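Local coordinates for protein isoaspartyl dipeptidase (Fervidobacterium islandicum, PDB 7CDH) that probably hydrolyses beta-aspartyl (isoaspartyl) dipeptides as a zinc-dependent M38 metallopeptidase of the amidohydrolase family, consistent with a role in protein repair, at residues T281-S289 with D303-I314; D84-T92 with I364-L374. All coordinates share one frame; numbering follows the deposited sequence.

Contact 1 (T281-S289 with D303-I314). With ZN (zinc ion), chain L.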
loop_
_atom_site.group_PDB
_atom_site.type_symbol
_atom_site.label_atom_id
_atom_site.label_comp_id
_atom_site.label_asym_id
_atom_site.label_seq_id
_atom_site.Cartn_x
_atom_site.Cartn_y
_atom_site.Cartn_z
ATOM N N THR A 281 -24.668 3.944 -34.327
ATOM C CA THR A 281 -23.293 4.228 -34.805
ATOM C C THR A 281 -22.768 2.926 -35.390
ATOM O O THR A 281 -23.341 1.893 -35.095
ATOM C CB THR A 281 -22.390 4.834 -33.717
ATOM O OG1 THR A 281 -22.202 3.822 -32.736
ATOM C CG2 THR A 281 -22.949 6.080 -33.066
ATOM N N ILE A 282 -21.749 3.009 -36.221
ATOM C CA ILE A 282 -20.897 1.843 -36.552
ATOM C C ILE A 282 -19.437 2.110 -36.143
ATOM O O ILE A 282 -18.996 3.304 -36.032
ATOM C CB ILE A 282 -21.033 1.495 -38.043
ATOM C CG1 ILE A 282 -20.557 2.634 -38.943
ATOM C CG2 ILE A 282 -22.463 1.071 -38.341
ATOM C CD1 ILE A 282 -20.332 2.210 -40.379
ATOM N N SER A 283 -18.698 1.016 -35.955
ATOM C CA SER A 283 -17.258 1.039 -35.591
ATOM C C SER A 283 -16.528 -0.142 -36.244
ATOM O O SER A 283 -17.145 -1.214 -36.446
ATOM C CB SER A 283 -17.119 1.043 -34.090
ATOM O OG SER A 283 -17.563 -0.187 -33.529
ATOM N N SER A 284 -15.249 0.027 -36.559
ATOM C CA SER A 284 -14.447 -1.030 -37.233
ATOM C C SER A 284 -14.161 -2.148 -36.255
ATOM O O SER A 284 -14.124 -3.334 -36.693
ATOM C CB SER A 284 -13.169 -0.503 -37.767
ATOM O OG SER A 284 -12.484 0.248 -36.776
ATOM N N ASP A 285 -13.946 -1.785 -34.989
ATOM C CA ASP A 285 -13.230 -2.663 -34.034
ATOM C C ASP A 285 -11.833 -2.940 -34.615
ATOM O O ASP A 285 -11.398 -4.104 -34.638
ATOM C CB ASP A 285 -14.019 -3.951 -33.811
ATOM C CG ASP A 285 -13.736 -4.562 -32.461
ATOM O OD1 ASP A 285 -13.049 -3.896 -31.701
ATOM O OD2 ASP A 285 -14.251 -5.666 -32.160
ATOM N N GLY A 286 -11.206 -1.909 -35.165
ATOM C CA GLY A 286 -9.966 -2.054 -35.935
ATOM C C GLY A 286 -8.865 -2.625 -35.066
ATOM O O GLY A 286 -8.814 -2.212 -33.906
ATOM N N GLN A 287 -8.026 -3.503 -35.637
ATOM C CA GLN A 287 -6.939 -4.279 -34.963
ATOM C C GLN A 287 -7.526 -5.307 -33.979
ATOM O O GLN A 287 -6.746 -6.026 -33.345
ATOM C CB GLN A 287 -5.947 -3.341 -34.281
ATOM C CG GLN A 287 -5.518 -2.216 -35.196
ATOM C CD GLN A 287 -5.035 -2.737 -36.530
ATOM O OE1 GLN A 287 -5.537 -2.378 -37.594
ATOM N NE2 GLN A 287 -4.053 -3.614 -36.481
ATOM N N GLY A 288 -8.852 -5.372 -33.842
ATOM C CA GLY A 288 -9.523 -6.390 -33.023
ATOM C C GLY A 288 -9.235 -7.779 -33.565
ATOM O O GLY A 288 -8.691 -7.875 -34.694
ATOM N N SER A 289 -9.532 -8.807 -32.766
ATOM C CA SER A 289 -9.518 -10.245 -33.153
ATOM C C SER A 289 -10.791 -10.605 -33.951
ATOM O O SER A 289 -11.904 -10.355 -33.416
ATOM C CB SER A 289 -9.373 -11.090 -31.922
ATOM O OG SER A 289 -9.864 -10.379 -30.793
ATOM N N ASP A 303 -9.788 -13.229 -37.994
ATOM C CA ASP A 303 -8.578 -12.370 -38.139
ATOM C C ASP A 303 -8.909 -10.997 -37.507
ATOM O O ASP A 303 -9.529 -11.009 -36.371
ATOM C CB ASP A 303 -8.053 -12.400 -39.594
ATOM C CG ASP A 303 -6.525 -12.364 -39.796
ATOM O OD1 ASP A 303 -5.823 -13.342 -39.420
ATOM O OD2 ASP A 303 -6.028 -11.373 -40.378
ATOM N N VAL A 304 -8.578 -9.896 -38.220
ATOM C CA VAL A 304 -8.221 -8.528 -37.701
ATOM C C VAL A 304 -9.188 -7.446 -38.239
ATOM O O VAL A 304 -9.205 -7.189 -39.432
ATOM C CB VAL A 304 -6.765 -8.150 -38.078
ATOM C CG1 VAL A 304 -6.248 -6.969 -37.274
ATOM C CG2 VAL A 304 -5.796 -9.322 -37.976
ATOM N N GLY A 305 -9.901 -6.731 -37.374
ATOM C CA GLY A 305 -10.609 -5.503 -37.767
ATOM C C GLY A 305 -9.715 -4.576 -38.593
ATOM O O GLY A 305 -8.559 -4.380 -38.213
ATOM N N SER A 306 -10.256 -3.982 -39.669
ATOM C CA SER A 306 -9.662 -2.837 -40.409
ATOM C C SER A 306 -10.564 -1.608 -40.244
ATOM O O SER A 306 -11.768 -1.783 -40.285
ATOM C CB SER A 306 -9.430 -3.158 -41.870
ATOM O OG SER A 306 -8.621 -2.135 -42.477
ATOM N N VAL A 307 -9.978 -0.432 -40.051
ATOM C CA VAL A 307 -10.708 0.858 -40.047
ATOM C C VAL A 307 -11.328 1.088 -41.444
ATOM O O VAL A 307 -12.286 1.892 -41.532
ATOM C CB VAL A 307 -9.829 2.041 -39.607
ATOM C CG1 VAL A 307 -9.441 1.922 -38.153
ATOM C CG2 VAL A 307 -8.601 2.186 -40.474
ATOM N N SER A 308 -10.831 0.405 -42.484
ATOM C CA SER A 308 -11.436 0.400 -43.845
ATOM C C SER A 308 -12.902 -0.080 -43.776
ATOM O O SER A 308 -13.723 0.332 -44.643
ATOM C CB SER A 308 -10.609 -0.408 -44.828
ATOM O OG SER A 308 -10.833 -1.804 -44.672
ATOM N N ALA A 309 -13.264 -0.851 -42.755
ATOM C CA ALA A 309 -14.647 -1.337 -42.618
ATOM C C ALA A 309 -15.659 -0.175 -42.599
ATOM O O ALA A 309 -16.825 -0.425 -42.919
ATOM C CB ALA A 309 -14.782 -2.176 -41.384
ATOM N N VAL A 310 -15.277 1.039 -42.225
ATOM C CA VAL A 310 -16.296 2.082 -41.956
ATOM C C VAL A 310 -16.852 2.578 -43.302
ATOM O O VAL A 310 -18.094 2.600 -43.491
ATOM C CB VAL A 310 -15.740 3.216 -41.086
ATOM C CG1 VAL A 310 -16.623 4.451 -41.177
ATOM C CG2 VAL A 310 -15.609 2.769 -39.633
ATOM N N TRP A 311 -15.972 2.961 -44.213
ATOM C CA TRP A 311 -16.381 3.503 -45.522
ATOM C C TRP A 311 -16.941 2.356 -46.370
ATOM O O TRP A 311 -17.928 2.552 -47.113
ATOM C CB TRP A 311 -15.214 4.230 -46.175
ATOM C CG TRP A 311 -15.570 4.865 -47.476
ATOM C CD1 TRP A 311 -15.016 4.582 -48.685
ATOM C CD2 TRP A 311 -16.585 5.854 -47.707
ATOM N NE1 TRP A 311 -15.583 5.355 -49.645
ATOM C CE2 TRP A 311 -16.543 6.154 -49.081
ATOM C CE3 TRP A 311 -17.486 6.544 -46.892
ATOM C CZ2 TRP A 311 -17.388 7.100 -49.665
ATOM C CZ3 TRP A 311 -18.333 7.463 -47.466
ATOM C CH2 TRP A 311 -18.283 7.738 -48.834
ATOM N N TYR A 312 -16.396 1.166 -46.203
ATOM C CA TYR A 312 -16.921 -0.040 -46.874
ATOM C C TYR A 312 -18.402 -0.205 -46.509
ATOM O O TYR A 312 -19.207 -0.495 -47.419
ATOM C CB TYR A 312 -16.089 -1.261 -46.490
ATOM C CG TYR A 312 -16.520 -2.544 -47.151
ATOM C CD1 TYR A 312 -16.196 -2.831 -48.464
ATOM C CD2 TYR A 312 -17.266 -3.472 -46.464
ATOM C CE1 TYR A 312 -16.580 -4.019 -49.061
ATOM C CE2 TYR A 312 -17.672 -4.654 -47.042
ATOM C CZ TYR A 312 -17.321 -4.932 -48.345
ATOM O OH TYR A 312 -17.730 -6.111 -48.886
ATOM N N THR A 313 -18.729 -0.087 -45.221
ATOM C CA THR A 313 -20.084 -0.380 -44.669
ATOM C C THR A 313 -21.039 0.714 -45.171
ATOM O O THR A 313 -22.093 0.362 -45.647
ATOM C CB THR A 313 -20.080 -0.602 -43.146
ATOM O OG1 THR A 313 -19.321 -1.795 -42.887
ATOM C CG2 THR A 313 -21.465 -0.773 -42.555
ATOM N N ILE A 314 -20.615 1.967 -45.184
ATOM C CA ILE A 314 -21.405 3.093 -45.746
ATOM C C ILE A 314 -21.721 2.816 -47.235
ATOM O O ILE A 314 -22.888 2.998 -47.647
ATOM C CB ILE A 314 -20.663 4.412 -45.524
ATOM C CG1 ILE A 314 -20.643 4.783 -44.043
ATOM C CG2 ILE A 314 -21.263 5.536 -46.367
ATOM C CD1 ILE A 314 -19.647 5.873 -43.720
HETATM ZN ZN ZN L . -13.349 -4.108 -29.360
HETATM O O HOH W 1 -7.319 -1.012 -39.206
#
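Ile282 and Thr313 meet tip to tip, the CD1 of Ile282 lying 3.9 Å from the CG2 of Thr313 and equally close to the backbone O of Val310. With CG1 held between the backbone N and the carbonyl carbon (chi1 62°), the isoleucine sends CD1 across to helix 309-314, while Thr264 and Ile268 of helix 264-273 pack against it too. Thr313 OG1 turns back along its own helix and donates to Ala309 O at 2.8 Å. An alanine at Thr313 would lack both branches and is likely to open a gap at Ile282 CD1 and leave Ala309 O without its hydroxyl donor.

Ser284 lays its CB against Ser306 O and Val307 CA, and its OG is hydrogen-bonded to Asp59. Gly305 ties the loops together through its backbone: its O accepts from Gln287 N at 2.8 Å (163° at the hydrogen), and its N donates to Gly288 O at 3.2 Å. These bonds hold the type II turn that begins at the metal ligand Asp285 and ends at Gly288. Asp285 OD1 binds zinc at 2.4 Å, from the loop after the eighth strand of an amidohydrolase TIM barrel.

Contact 2 (D84-T92 with I364-L374)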
loop_
_atom_site.group_PDB
_atom_site.type_symbol
_atom_site.label_atom_id
_atom_site.label_comp_id
_atom_site.label_asym_id
_atom_site.label_seq_id
_atom_site.Cartn_x
_atom_site.Cartn_y
_atom_site.Cartn_z
ATOM N N ASP A 84 -3.416 3.649 -42.628
ATOM C CA ASP A 84 -4.682 2.867 -42.758
ATOM C C ASP A 84 -5.884 3.809 -42.610
ATOM O O ASP A 84 -6.886 3.663 -43.352
ATOM C CB ASP A 84 -4.893 1.863 -41.624
ATOM C CG ASP A 84 -4.609 0.400 -41.909
ATOM O OD1 ASP A 84 -3.548 0.102 -42.515
ATOM O OD2 ASP A 84 -5.435 -0.446 -41.446
ATOM N N CYS A 85 -5.810 4.678 -41.597
ATOM C CA CYS A 85 -6.856 5.662 -41.244
ATOM C C CYS A 85 -7.097 6.596 -42.430
ATOM O O CYS A 85 -8.244 6.705 -42.875
ATOM C CB CYS A 85 -6.445 6.468 -40.016
ATOM S SG CYS A 85 -6.549 5.489 -38.503
ATOM N N ILE A 86 -6.029 7.231 -42.894
ATOM C CA ILE A 86 -6.060 8.263 -43.956
ATOM C C ILE A 86 -6.752 7.676 -45.194
ATOM O O ILE A 86 -7.715 8.283 -45.697
ATOM C CB ILE A 86 -4.635 8.786 -44.214
ATOM C CG1 ILE A 86 -4.047 9.423 -42.949
ATOM C CG2 ILE A 86 -4.619 9.772 -45.377
ATOM C CD1 ILE A 86 -2.580 9.814 -43.053
ATOM N N ARG A 87 -6.339 6.500 -45.660
ATOM C CA ARG A 87 -6.861 5.964 -46.944
ATOM C C ARG A 87 -8.207 5.258 -46.698
ATOM O O ARG A 87 -8.783 4.739 -47.670
ATOM C CB ARG A 87 -5.783 5.132 -47.651
ATOM C CG ARG A 87 -5.845 3.626 -47.444
ATOM C CD ARG A 87 -4.672 2.890 -48.089
ATOM N NE ARG A 87 -3.893 3.740 -48.994
ATOM C CZ ARG A 87 -2.618 4.093 -48.827
ATOM N NH1 ARG A 87 -2.038 4.877 -49.722
ATOM N NH2 ARG A 87 -1.919 3.655 -47.791
ATOM N N SER A 88 -8.721 5.256 -45.466
ATOM C CA SER A 88 -10.078 4.743 -45.153
ATOM C C SER A 88 -11.028 5.887 -44.735
ATOM O O SER A 88 -12.162 5.580 -44.353
ATOM C CB SER A 88 -9.978 3.648 -44.122
ATOM O OG SER A 88 -9.329 2.495 -44.667
ATOM N N GLY A 89 -10.581 7.151 -44.788
ATOM C CA GLY A 89 -11.415 8.335 -44.523
ATOM C C GLY A 89 -11.699 8.594 -43.052
ATOM O O GLY A 89 -12.478 9.501 -42.769
ATOM N N VAL A 90 -11.065 7.867 -42.131
ATOM C CA VAL A 90 -11.241 8.039 -40.660
ATOM C C VAL A 90 -10.296 9.127 -40.150
ATOM O O VAL A 90 -9.087 8.926 -40.214
ATOM C CB VAL A 90 -10.993 6.702 -39.959
ATOM C CG1 VAL A 90 -11.059 6.863 -38.452
ATOM C CG2 VAL A 90 -11.989 5.655 -40.457
ATOM N N THR A 91 -10.836 10.245 -39.678
ATOM C CA THR A 91 -10.059 11.406 -39.181
ATOM C C THR A 91 -10.147 11.471 -37.648
ATOM O O THR A 91 -9.460 12.282 -37.032
ATOM C CB THR A 91 -10.559 12.720 -39.819
ATOM O OG1 THR A 91 -11.977 12.847 -39.694
ATOM C CG2 THR A 91 -10.197 12.823 -41.279
ATOM N N THR A 92 -11.044 10.721 -37.042
ATOM C CA THR A 92 -11.183 10.702 -35.586
ATOM C C THR A 92 -11.337 9.257 -35.166
ATOM O O THR A 92 -12.099 8.511 -35.818
ATOM C CB THR A 92 -12.331 11.563 -35.078
ATOM O OG1 THR A 92 -12.049 12.922 -35.417
ATOM C CG2 THR A 92 -12.513 11.427 -33.580
ATOM N N ILE A 364 -12.277 7.260 -51.844
ATOM C CA ILE A 364 -11.735 8.408 -51.060
ATOM C C ILE A 364 -10.503 8.936 -51.810
ATOM O O ILE A 364 -9.588 8.149 -52.081
ATOM C CB ILE A 364 -11.455 8.033 -49.584
ATOM C CG1 ILE A 364 -12.754 7.843 -48.803
ATOM C CG2 ILE A 364 -10.577 9.081 -48.898
ATOM C CD1 ILE A 364 -12.630 6.869 -47.685
ATOM N N VAL A 365 -10.467 10.216 -52.164
ATOM C CA VAL A 365 -9.307 10.747 -52.934
ATOM C C VAL A 365 -8.620 11.834 -52.121
ATOM O O VAL A 365 -7.459 12.112 -52.402
ATOM C CB VAL A 365 -9.712 11.242 -54.346
ATOM C CG1 VAL A 365 -10.302 10.113 -55.191
ATOM C CG2 VAL A 365 -10.680 12.412 -54.291
ATOM N N SER A 366 -9.305 12.500 -51.206
ATOM C CA SER A 366 -8.587 13.455 -50.337
ATOM C C SER A 366 -9.148 13.422 -48.918
ATOM O O SER A 366 -10.337 13.081 -48.731
ATOM C CB SER A 366 -8.554 14.817 -50.971
ATOM O OG SER A 366 -7.850 14.735 -52.199
ATOM N N VAL A 367 -8.269 13.665 -47.949
ATOM C CA VAL A 367 -8.591 13.561 -46.503
ATOM C C VAL A 367 -7.958 14.742 -45.796
ATOM O O VAL A 367 -6.764 14.932 -45.958
ATOM C CB VAL A 367 -8.122 12.246 -45.882
ATOM C CG1 VAL A 367 -8.531 12.188 -44.422
ATOM C CG2 VAL A 367 -8.688 11.068 -46.630
ATOM N N ILE A 368 -8.778 15.492 -45.073
ATOM C CA ILE A 368 -8.368 16.746 -44.393
ATOM C C ILE A 368 -8.727 16.618 -42.908
ATOM O O ILE A 368 -9.838 16.145 -42.600
ATOM C CB ILE A 368 -9.022 17.944 -45.092
ATOM C CG1 ILE A 368 -8.663 17.947 -46.579
ATOM C CG2 ILE A 368 -8.636 19.252 -44.435
ATOM C CD1 ILE A 368 -9.219 19.130 -47.324
ATOM N N SER A 369 -7.767 16.939 -42.032
ATOM C CA SER A 369 -7.912 16.891 -40.556
ATOM C C SER A 369 -7.281 18.150 -39.986
ATOM O O SER A 369 -6.133 18.420 -40.327
ATOM C CB SER A 369 -7.303 15.655 -39.972
ATOM O OG SER A 369 -7.585 15.580 -38.581
ATOM N N LYS A 370 -8.047 18.911 -39.214
ATOM C CA LYS A 370 -7.579 20.179 -38.634
ATOM C C LYS A 370 -7.070 21.049 -39.782
ATOM O O LYS A 370 -6.168 21.886 -39.559
ATOM C CB LYS A 370 -6.488 19.908 -37.592
ATOM C CG LYS A 370 -6.838 18.840 -36.563
ATOM C CD LYS A 370 -5.725 18.486 -35.592
ATOM C CE LYS A 370 -5.092 17.135 -35.871
ATOM N NZ LYS A 370 -4.462 16.557 -34.663
ATOM N N GLY A 371 -7.630 20.855 -40.972
ATOM C CA GLY A 371 -7.395 21.739 -42.132
ATOM C C GLY A 371 -6.082 21.452 -42.820
ATOM O O GLY A 371 -5.695 22.257 -43.646
ATOM N N GLU A 372 -5.435 20.338 -42.491
ATOM C CA GLU A 372 -4.187 19.870 -43.143
ATOM C C GLU A 372 -4.585 18.709 -44.058
ATOM O O GLU A 372 -5.450 17.895 -43.670
ATOM C CB GLU A 372 -3.127 19.531 -42.078
ATOM C CG GLU A 372 -2.083 18.494 -42.508
ATOM C CD GLU A 372 -1.161 17.901 -41.437
ATOM O OE1 GLU A 372 -1.325 18.237 -40.232
ATOM O OE2 GLU A 372 -0.277 17.082 -41.807
ATOM N N PHE A 373 -4.007 18.645 -45.251
ATOM C CA PHE A 373 -4.196 17.502 -46.176
ATOM C C PHE A 373 -3.344 16.354 -45.661
ATOM O O PHE A 373 -2.124 16.467 -45.695
ATOM C CB PHE A 373 -3.805 17.869 -47.611
ATOM C CG PHE A 373 -4.842 18.687 -48.333
ATOM C CD1 PHE A 373 -5.851 18.068 -49.042
ATOM C CD2 PHE A 373 -4.824 20.068 -48.278
ATOM C CE1 PHE A 373 -6.825 18.807 -49.683
ATOM C CE2 PHE A 373 -5.801 20.807 -48.918
ATOM C CZ PHE A 373 -6.807 20.172 -49.605
ATOM N N LEU A 374 -3.978 15.313 -45.156
ATOM C CA LEU A 374 -3.318 14.017 -44.865
ATOM C C LEU A 374 -3.168 13.271 -46.185
ATOM O O LEU A 374 -2.203 12.514 -46.326
ATOM C CB LEU A 374 -4.167 13.213 -43.874
ATOM C CG LEU A 374 -4.521 13.944 -42.573
ATOM C CD1 LEU A 374 -5.235 12.997 -41.616
ATOM C CD2 LEU A 374 -3.269 14.535 -41.912
#
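Ile86 presses its branched side chain against Leu374 where the TIM barrel of this amidohydrolase packs on its accompanying beta domain. The 84-92 segment runs from the end of a short helix into the second barrel strand, and 364-374 is a hairpin with a type I' turn from Ser369 to Glu372. Strands 90-92 and 364-369 run almost parallel (3°), but their axes are 7.8 Å apart and side chains, not backbone bonds, join them.

From Ile86 CB, which stands 4.5 Å from Leu374 CB, the side chain divides over the leucine. With CG1 beside the backbone N (chi1 -61°), CG2 falls anti to that N and lies 3.8 Å from Leu374 CB; it also touches Leu374 O and Val367 CB. CG1 faces both CB and CD1 of Leu374, and the terminal CD1 ends 3.8 Å from Leu374 CB. Ile86 and Leu374 thus lie nearly perpendicular to each other, and Met375 adds to the apolar cluster.

Beyond Ile86 the helix closes in a Schellman motif, with Gly89 at positive phi. Cys85 O takes Ser88 N and Val90 N on opposite faces of its plane, and Ser88 OG donates to Asp84 O. Over this helix end lies Ile364, its CD1 3.6 Å from Gly89 N. Farther along, Thr91 and Val367 pass side by side, pointing opposite ways; Thr91 CG2, anti to its own carbonyl carbon, rests 3.6 Å from both Val367 CG1 and Ile368 O.

Overall arrangement
Contact 1 joins the last barrel strand to the helix that follows it, and along the chain it falls within the long loop closed by contact 2. Their centres are 16 Å apart, yet they touch directly. Trp311 CD1, on the helix of contact 1, lies 3.5 Å from Ile364 CD1 of the beta domain, and Val307 CG2 packs 3.7 Å from Asp84 O. Contact 1 reaches the active site: the zinc held by Asp285 is completed by His61, His63 and Glu156, and the second zinc is about 4 Å from the Asp285 side chain. Contact 2 is remote from the metals, Ile364 CD1 being 21.4 Å from the zinc bound to Asp285.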